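PDB 3SYJ: adhesion and penetration protein autotransporter from Haemophilus influenzae, which promotes bacterial adherence to and invasion of host cells by directly binding a host structure, and is probably also a serine protease. Local coordinates for residues K577-Q582 with K628-Q633. Numbering follows the deposited sequence.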
loop_
_atom_site.group_PDB
_atom_site.type_symbol
_atom_site.label_atom_id
_atom_site.label_comp_id
_atom_site.label_asym_id
_atom_site.label_seq_id
_atom_site.Cartn_x
_atom_site.Cartn_y
_atom_site.Cartn_z
ATOM N N LYS A 577 -26.640 11.200 3.997
ATOM C CA LYS A 577 -25.991 10.482 5.074
ATOM C C LYS A 577 -26.792 9.192 5.213
ATOM O O LYS A 577 -27.699 9.093 6.036
ATOM C CB LYS A 577 -26.055 11.299 6.356
ATOM C CG LYS A 577 -24.710 11.498 7.026
ATOM C CD LYS A 577 -23.889 12.568 6.309
ATOM C CE LYS A 577 -22.492 12.700 6.920
ATOM N NZ LYS A 577 -21.860 14.018 6.626
ATOM N N GLY A 578 -26.471 8.218 4.369
ATOM C CA GLY A 578 -27.268 7.020 4.230
ATOM C C GLY A 578 -27.070 6.444 2.844
ATOM O O GLY A 578 -26.172 6.863 2.114
ATOM N N ASP A 579 -27.916 5.492 2.472
ATOM C CA ASP A 579 -27.719 4.750 1.242
ATOM C C ASP A 579 -28.834 4.983 0.249
ATOM O O ASP A 579 -29.911 5.458 0.609
ATOM C CB ASP A 579 -27.677 3.252 1.534
ATOM C CG ASP A 579 -26.535 2.864 2.430
ATOM O OD1 ASP A 579 -25.560 3.637 2.525
ATOM O OD2 ASP A 579 -26.618 1.779 3.035
ATOM N N ILE A 580 -28.560 4.626 -1.002
ATOM C CA ILE A 580 -29.586 4.500 -2.023
ATOM C C ILE A 580 -29.621 3.036 -2.439
ATOM O O ILE A 580 -28.591 2.458 -2.811
ATOM C CB ILE A 580 -29.302 5.389 -3.259
ATOM C CG1 ILE A 580 -29.330 6.869 -2.878
ATOM C CG2 ILE A 580 -30.316 5.125 -4.362
ATOM C CD1 ILE A 580 -28.981 7.801 -4.025
ATOM N N THR A 581 -30.812 2.447 -2.364
ATOM C CA THR A 581 -31.020 1.036 -2.679
ATOM C C THR A 581 -31.980 0.845 -3.849
ATOM O O THR A 581 -33.065 1.428 -3.879
ATOM C CB THR A 581 -31.591 0.287 -1.456
ATOM O OG1 THR A 581 -30.654 0.371 -0.376
ATOM C CG2 THR A 581 -31.869 -1.184 -1.794
ATOM N N GLN A 582 -31.584 0.020 -4.811
ATOM C CA GLN A 582 -32.468 -0.314 -5.919
ATOM C C GLN A 582 -32.727 -1.821 -5.972
ATOM O O GLN A 582 -31.792 -2.624 -5.978
ATOM C CB GLN A 582 -31.878 0.174 -7.239
ATOM C CG GLN A 582 -32.744 -0.129 -8.440
ATOM C CD GLN A 582 -32.097 0.304 -9.736
ATOM O OE1 GLN A 582 -30.966 0.787 -9.745
ATOM N NE2 GLN A 582 -32.810 0.130 -10.842
ATOM N N LYS A 628 -24.397 12.328 -4.174
ATOM C CA LYS A 628 -23.600 11.765 -3.101
ATOM C C LYS A 628 -24.441 10.940 -2.140
ATOM O O LYS A 628 -25.526 11.350 -1.719
ATOM C CB LYS A 628 -22.883 12.866 -2.324
ATOM C CG LYS A 628 -22.044 12.336 -1.176
ATOM C CD LYS A 628 -21.083 13.396 -0.656
ATOM C CE LYS A 628 -20.356 12.903 0.593
ATOM N NZ LYS A 628 -19.691 14.002 1.347
ATOM N N ALA A 629 -23.928 9.768 -1.807
ATOM C CA ALA A 629 -24.501 8.953 -0.763
ATOM C C ALA A 629 -23.351 8.184 -0.131
ATOM O O ALA A 629 -22.224 8.227 -0.630
ATOM C CB ALA A 629 -25.539 8.000 -1.337
ATOM N N GLU A 630 -23.626 7.498 0.971
ATOM C CA GLU A 630 -22.648 6.589 1.562
ATOM C C GLU A 630 -22.491 5.336 0.687
ATOM O O GLU A 630 -21.399 5.033 0.213
ATOM C CB GLU A 630 -23.016 6.266 3.023
ATOM C CG GLU A 630 -22.904 7.505 3.939
ATOM C CD GLU A 630 -23.285 7.268 5.401
ATOM O OE1 GLU A 630 -23.794 6.185 5.744
ATOM O OE2 GLU A 630 -23.080 8.190 6.220
ATOM N N ASN A 631 -23.587 4.629 0.445
ATOM C CA ASN A 631 -23.537 3.467 -0.429
ATOM C C ASN A 631 -24.638 3.477 -1.469
ATOM O O ASN A 631 -25.749 3.942 -1.210
ATOM C CB ASN A 631 -23.631 2.164 0.370
ATOM C CG ASN A 631 -22.539 2.033 1.415
ATOM O OD1 ASN A 631 -21.484 1.440 1.167
ATOM N ND2 ASN A 631 -22.788 2.591 2.595
ATOM N N PHE A 632 -24.316 2.959 -2.648
ATOM C CA PHE A 632 -25.316 2.630 -3.643
ATOM C C PHE A 632 -25.418 1.112 -3.688
ATOM O O PHE A 632 -24.507 0.430 -4.148
ATOM C CB PHE A 632 -24.922 3.166 -5.020
ATOM C CG PHE A 632 -24.651 4.642 -5.040
ATOM C CD1 PHE A 632 -25.681 5.546 -5.260
ATOM C CD2 PHE A 632 -23.366 5.124 -4.841
ATOM C CE1 PHE A 632 -25.434 6.903 -5.274
ATOM C CE2 PHE A 632 -23.108 6.479 -4.857
ATOM C CZ PHE A 632 -24.142 7.376 -5.073
ATOM N N GLN A 633 -26.524 0.582 -3.191
ATOM C CA GLN A 633 -26.732 -0.852 -3.214
ATOM C C GLN A 633 -27.720 -1.178 -4.313
ATOM O O GLN A 633 -28.929 -1.036 -4.140
ATOM C CB GLN A 633 -27.250 -1.337 -1.859
ATOM C CG GLN A 633 -26.597 -0.624 -0.693
ATOM C CD GLN A 633 -26.833 -1.315 0.634
ATOM O OE1 GLN A 633 -27.355 -2.432 0.685
ATOM N NE2 GLN A 633 -26.442 -0.653 1.723
HETATM O O HOH W 1 -24.912 3.868 5.261
#
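Asp579 lies on the same sheet face as Asn631 and Gln633, and its carboxylate leans over to both. Its CB lies 3.4 Å from the carbonyl O of Asn631, and CG faces the CB of Asn631 and the NE2 of Gln633. The two oxygens divide the partners. OD1 takes the ND2 of Asn631 at 3.0 Å on its syn side, 34° out of the carboxylate plane although within the amide plane. It also receives a weak, bent bond from the backbone N of Asn631. Asp579 OD2 meets Gln633 NE2 at 2.8 Å, again weakly, since the N-H...O angle is just 118°. A water donates to both Asp579 OD1 and Glu630 OE1, which probably eases the proximity of two acidic groups; Glu630 OE2 is salt-bridged to Arg554.

The opposite face is apolar: the Ile580 side chain runs alongside that of Phe632, with CD1 of Ile580 3.9 Å from CE1 of Phe632, whose ring stacks on Trp652. Between these faces, Ile580 N bonds Asn631 O, Ile580 O accepts Gln633 N at 2.8 Å, and Gln582 N bonds Gln633 O. This ladder, with strand axes 4.8 Å apart and 9° from parallel, pairs strands 579-582 and 631-633 in register, as in successive coils of the right-handed beta-helix of autotransporter passenger domains.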